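ApeI dehydratase-like domain-containing protein (Pectobacterium atrosepticum, PDB 3ESI) is of unknown function but adopts a hotdog fold and is probably a dehydratase of the ApeI-like kind, acting on acyl thioesters. Local coordinates at residues Ser102-Gly106 against Asp107-Thr111; Pro28-Phe31 against Trp32-Gly35. All coordinates share one frame; numbering follows the deposited sequence.

Contact 1 of 2, residues Ser102-Gly106 against Asp107-Thr111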
# COMPACT_ATOMS: atom_id res chain seq x y z
N SER A 102 5.30 4.97 20.94
CA SER A 102 5.57 6.41 20.94
C SER A 102 6.97 6.67 20.37
O SER A 102 7.90 5.89 20.57
CB SER A 102 5.40 7.02 22.35
OG SER A 102 6.41 6.64 23.26
N ILE A 103 7.08 7.74 19.60
CA ILE A 103 8.34 8.13 18.96
C ILE A 103 9.08 9.13 19.84
O ILE A 103 8.50 10.14 20.25
CB ILE A 103 8.09 8.83 17.62
CG1 ILE A 103 7.35 7.89 16.67
CG2 ILE A 103 9.41 9.28 17.02
CD1 ILE A 103 6.85 8.56 15.40
N LEU A 104 10.35 8.83 20.14
CA LEU A 104 11.16 9.73 20.96
C LEU A 104 12.11 10.51 20.07
O LEU A 104 12.93 9.92 19.36
CB LEU A 104 12.01 8.96 22.00
CG LEU A 104 11.40 8.14 23.16
CD1 LEU A 104 10.00 8.64 23.47
CD2 LEU A 104 11.36 6.67 22.81
N GLU A 105 11.96 11.84 20.08
CA GLU A 105 12.82 12.75 19.30
C GLU A 105 13.05 13.98 20.18
O GLU A 105 12.09 14.56 20.70
CB GLU A 105 12.15 13.19 18.00
CG GLU A 105 12.04 12.14 16.91
CD GLU A 105 11.48 12.71 15.60
OE1 GLU A 105 12.13 13.60 15.00
OE2 GLU A 105 10.38 12.27 15.18
N GLY A 106 14.30 14.38 20.33
CA GLY A 106 14.59 15.53 21.16
C GLY A 106 13.98 15.27 22.53
O GLY A 106 14.15 14.19 23.10
N ASP A 107 13.25 16.25 23.06
CA ASP A 107 12.63 16.10 24.37
C ASP A 107 11.17 15.68 24.26
O ASP A 107 10.49 15.53 25.27
CB ASP A 107 12.72 17.40 25.16
CG ASP A 107 14.11 17.64 25.71
OD1 ASP A 107 15.03 17.94 24.92
OD2 ASP A 107 14.28 17.50 26.95
N THR A 108 10.72 15.48 23.02
CA THR A 108 9.34 15.10 22.76
C THR A 108 9.10 13.58 22.70
O THR A 108 10.01 12.78 22.51
CB THR A 108 8.85 15.68 21.41
OG1 THR A 108 9.23 14.80 20.34
CG2 THR A 108 9.48 17.04 21.16
N GLU A 109 7.83 13.22 22.87
CA GLU A 109 7.39 11.84 22.83
C GLU A 109 5.95 11.85 22.34
O GLU A 109 5.04 12.14 23.12
CB GLU A 109 7.48 11.19 24.21
CG GLU A 109 6.73 9.87 24.30
CD GLU A 109 7.12 9.03 25.50
OE1 GLU A 109 6.44 8.01 25.76
OE2 GLU A 109 8.11 9.39 26.18
N ARG A 110 5.75 11.56 21.06
CA ARG A 110 4.41 11.53 20.46
C ARG A 110 3.91 10.09 20.36
O ARG A 110 4.69 9.17 20.14
CB ARG A 110 4.43 12.11 19.04
CG ARG A 110 4.92 13.53 18.90
CD ARG A 110 5.07 13.85 17.42
NE ARG A 110 5.93 12.87 16.74
CZ ARG A 110 6.18 12.85 15.44
NH1 ARG A 110 5.63 13.76 14.64
NH2 ARG A 110 6.98 11.93 14.92
N THR A 111 2.60 9.90 20.50
CA THR A 111 2.03 8.56 20.37
C THR A 111 1.95 8.30 18.87
O THR A 111 1.50 9.17 18.12
CB THR A 111 0.62 8.48 20.96
OG1 THR A 111 0.65 8.88 22.34
CG2 THR A 111 0.09 7.06 20.89
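S102-E105 and T108-T111 run antiparallel, 160° between their directions and 4.4 Å between their axes, with I103/R110 and E105/T108 as hydrogen-bonded pairs and S102/T111 and L104/E109 as non-hydrogen-bonded ones. I103 N donates to R110 O at 2.8 Å, and R110 N returns the bond to I103 O. These strands are the ends of the 96-105 and 108-121 hairpin of the hotdog sheet, closed by a two-residue type II' turn whose first corner, G106, has positive phi. E105 O is gripped twice at this turn, by T108 N at 2.8 Å and by T108 OG1 at 2.9 Å, the hydroxyl lying in the carbonyl plane on a lone pair. On the face carrying S102, L104 and E109, S102 OG donates a hydrogen bond to E109 OE1 at 2.9 Å, reaching it from above the carboxylate plane. Beside it L104 CD1 lies 3.4 Å from E109 OE2, the oxygen that also forms a salt bridge with R85 of strand 83-91. On the other face R110 bends at chi3 (-55°); its NH2 lies 3.4 Å from I103 CD1 and equally far from E105 OE2, with which it forms a salt bridge of charges only, no N-H pointing at the oxygen. Carboxylate and guanidinium planes stand 83° apart; E105 OE1 pairs with K82.

Contact 2 of 2, residues Pro28-Phe31 against Trp32-Gly35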
# COMPACT_ATOMS: atom_id res chain seq x y z
N PRO A 28 16.80 1.10 9.53
CA PRO A 28 16.66 1.53 8.14
C PRO A 28 16.86 0.39 7.14
O PRO A 28 16.46 0.50 6.00
CB PRO A 28 17.75 2.58 7.98
CG PRO A 28 17.86 3.16 9.36
CD PRO A 28 17.81 1.92 10.22
N ASP A 29 17.48 -0.69 7.58
CA ASP A 29 17.74 -1.82 6.70
C ASP A 29 16.68 -2.92 6.72
O ASP A 29 16.88 -3.98 6.12
CB ASP A 29 19.10 -2.44 7.00
CG ASP A 29 20.25 -1.45 6.81
OD1 ASP A 29 20.26 -0.76 5.76
OD2 ASP A 29 21.13 -1.37 7.70
N LEU A 30 15.57 -2.68 7.41
CA LEU A 30 14.49 -3.66 7.48
C LEU A 30 13.82 -3.80 6.12
O LEU A 30 13.63 -2.82 5.40
CB LEU A 30 13.46 -3.24 8.52
CG LEU A 30 14.02 -3.03 9.92
CD1 LEU A 30 12.98 -2.34 10.78
CD2 LEU A 30 14.47 -4.36 10.53
N PHE A 31 13.44 -5.03 5.77
CA PHE A 31 12.79 -5.28 4.49
C PHE A 31 11.55 -4.41 4.29
O PHE A 31 11.13 -4.15 3.16
CB PHE A 31 12.41 -6.77 4.36
CG PHE A 31 13.59 -7.68 4.23
CD1 PHE A 31 14.61 -7.39 3.33
CD2 PHE A 31 13.69 -8.84 4.99
CE1 PHE A 31 15.72 -8.24 3.19
CE2 PHE A 31 14.79 -9.69 4.86
CZ PHE A 31 15.81 -9.39 3.95
N TRP A 32 10.99 -3.95 5.41
CA TRP A 32 9.81 -3.09 5.39
C TRP A 32 10.08 -1.79 4.63
O TRP A 32 9.15 -1.13 4.17
CB TRP A 32 9.40 -2.72 6.82
CG TRP A 32 9.14 -3.91 7.71
CD1 TRP A 32 9.94 -4.39 8.71
CD2 TRP A 32 7.98 -4.76 7.67
NE1 TRP A 32 9.35 -5.49 9.29
CE2 TRP A 32 8.16 -5.74 8.68
CE3 TRP A 32 6.82 -4.79 6.89
CZ2 TRP A 32 7.21 -6.74 8.92
CZ3 TRP A 32 5.88 -5.78 7.14
CH2 TRP A 32 6.08 -6.74 8.14
N PHE A 33 11.35 -1.42 4.51
CA PHE A 33 11.71 -0.18 3.86
C PHE A 33 12.44 -0.32 2.54
O PHE A 33 12.85 0.68 1.95
CB PHE A 33 12.56 0.66 4.81
CG PHE A 33 11.96 0.85 6.17
CD1 PHE A 33 10.68 1.38 6.32
CD2 PHE A 33 12.68 0.52 7.31
CE1 PHE A 33 10.14 1.57 7.58
CE2 PHE A 33 12.15 0.71 8.58
CZ PHE A 33 10.87 1.24 8.72
N ASN A 34 12.61 -1.54 2.06
CA ASN A 34 13.34 -1.75 0.82
C ASN A 34 12.79 -1.00 -0.41
O ASN A 34 11.63 -1.15 -0.79
CB ASN A 34 13.44 -3.24 0.51
CG ASN A 34 14.50 -3.54 -0.51
OD1 ASN A 34 14.33 -3.26 -1.71
ND2 ASN A 34 15.61 -4.09 -0.05
N GLY A 35 13.66 -0.21 -1.03
CA GLY A 35 13.28 0.56 -2.20
C GLY A 35 12.53 -0.21 -3.27
O GLY A 35 11.74 0.38 -4.02
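A short 3-10 turn, in the loop between strand 17-25 and helix 45-59 of the hotdog fold, brings L30 and F31 against W32, F33 and N34. Two successive i to i+3 bonds define it: F33 N donates to L30 O at 2.8 Å, and N34 N donates to F31 O at 3.2 Å.

L30 serves two aromatic neighbours with different atoms. Its CB sits at the edge of the W32 indole, near the ring plane, 3.7 Å from CD1 of W32, while the CD1 methyl of L30 approaches F33 CE2 obliquely at 3.9 Å. The L30 and F33 side chains run side by side in the same direction. W32 CB lies 4.3 Å above the F33 ring plane, over the centre of that face. With CG anti to its carbonyl carbon (chi1 -56°), W32 carries its indole to P44 and to V46 and A47 of helix 45-59, and NE1 donates to M1 O of the same chain; the side chain also packs on M1 of the second subunit. F33 reaches V26, P41 and P80.

F31 leaves the turn in another direction, where its ring meets F66 of the second subunit edge-to-face and packs on L49 of that subunit. N34 OD1 accepts from H36 N, a further local bond just beyond the turn. Since L30 O and F31 O each accept an N-H inside the turn, the side chains are left to make the packing contacts: among the aromatic groups F33 packs within its own chain, F31 meets the second subunit and W32 touches both.

Overall arrangement
Contact 1 and contact 2 occupy separate parts of one hotdog domain: their centres are 22 Å apart, their nearest atoms about 11 Å, and they do not touch. Each is peripheral, with centres 16 Å and 18 Å from the centre of the chain, and residues 28-35 come well ahead of 102-111 in the sequence. Residues 102-111 form the tip of a hairpin inside the sheet, bordered by strand 83-91, whereas residues 28-35 precede helix 45-59 and reach the second subunit. The stretch 75-85 borders both: P80 touches contact 2, while K82, L84 and R85 meet contact 1. With no ligand or catalytic residue identified, neither contact can be assigned to an active site.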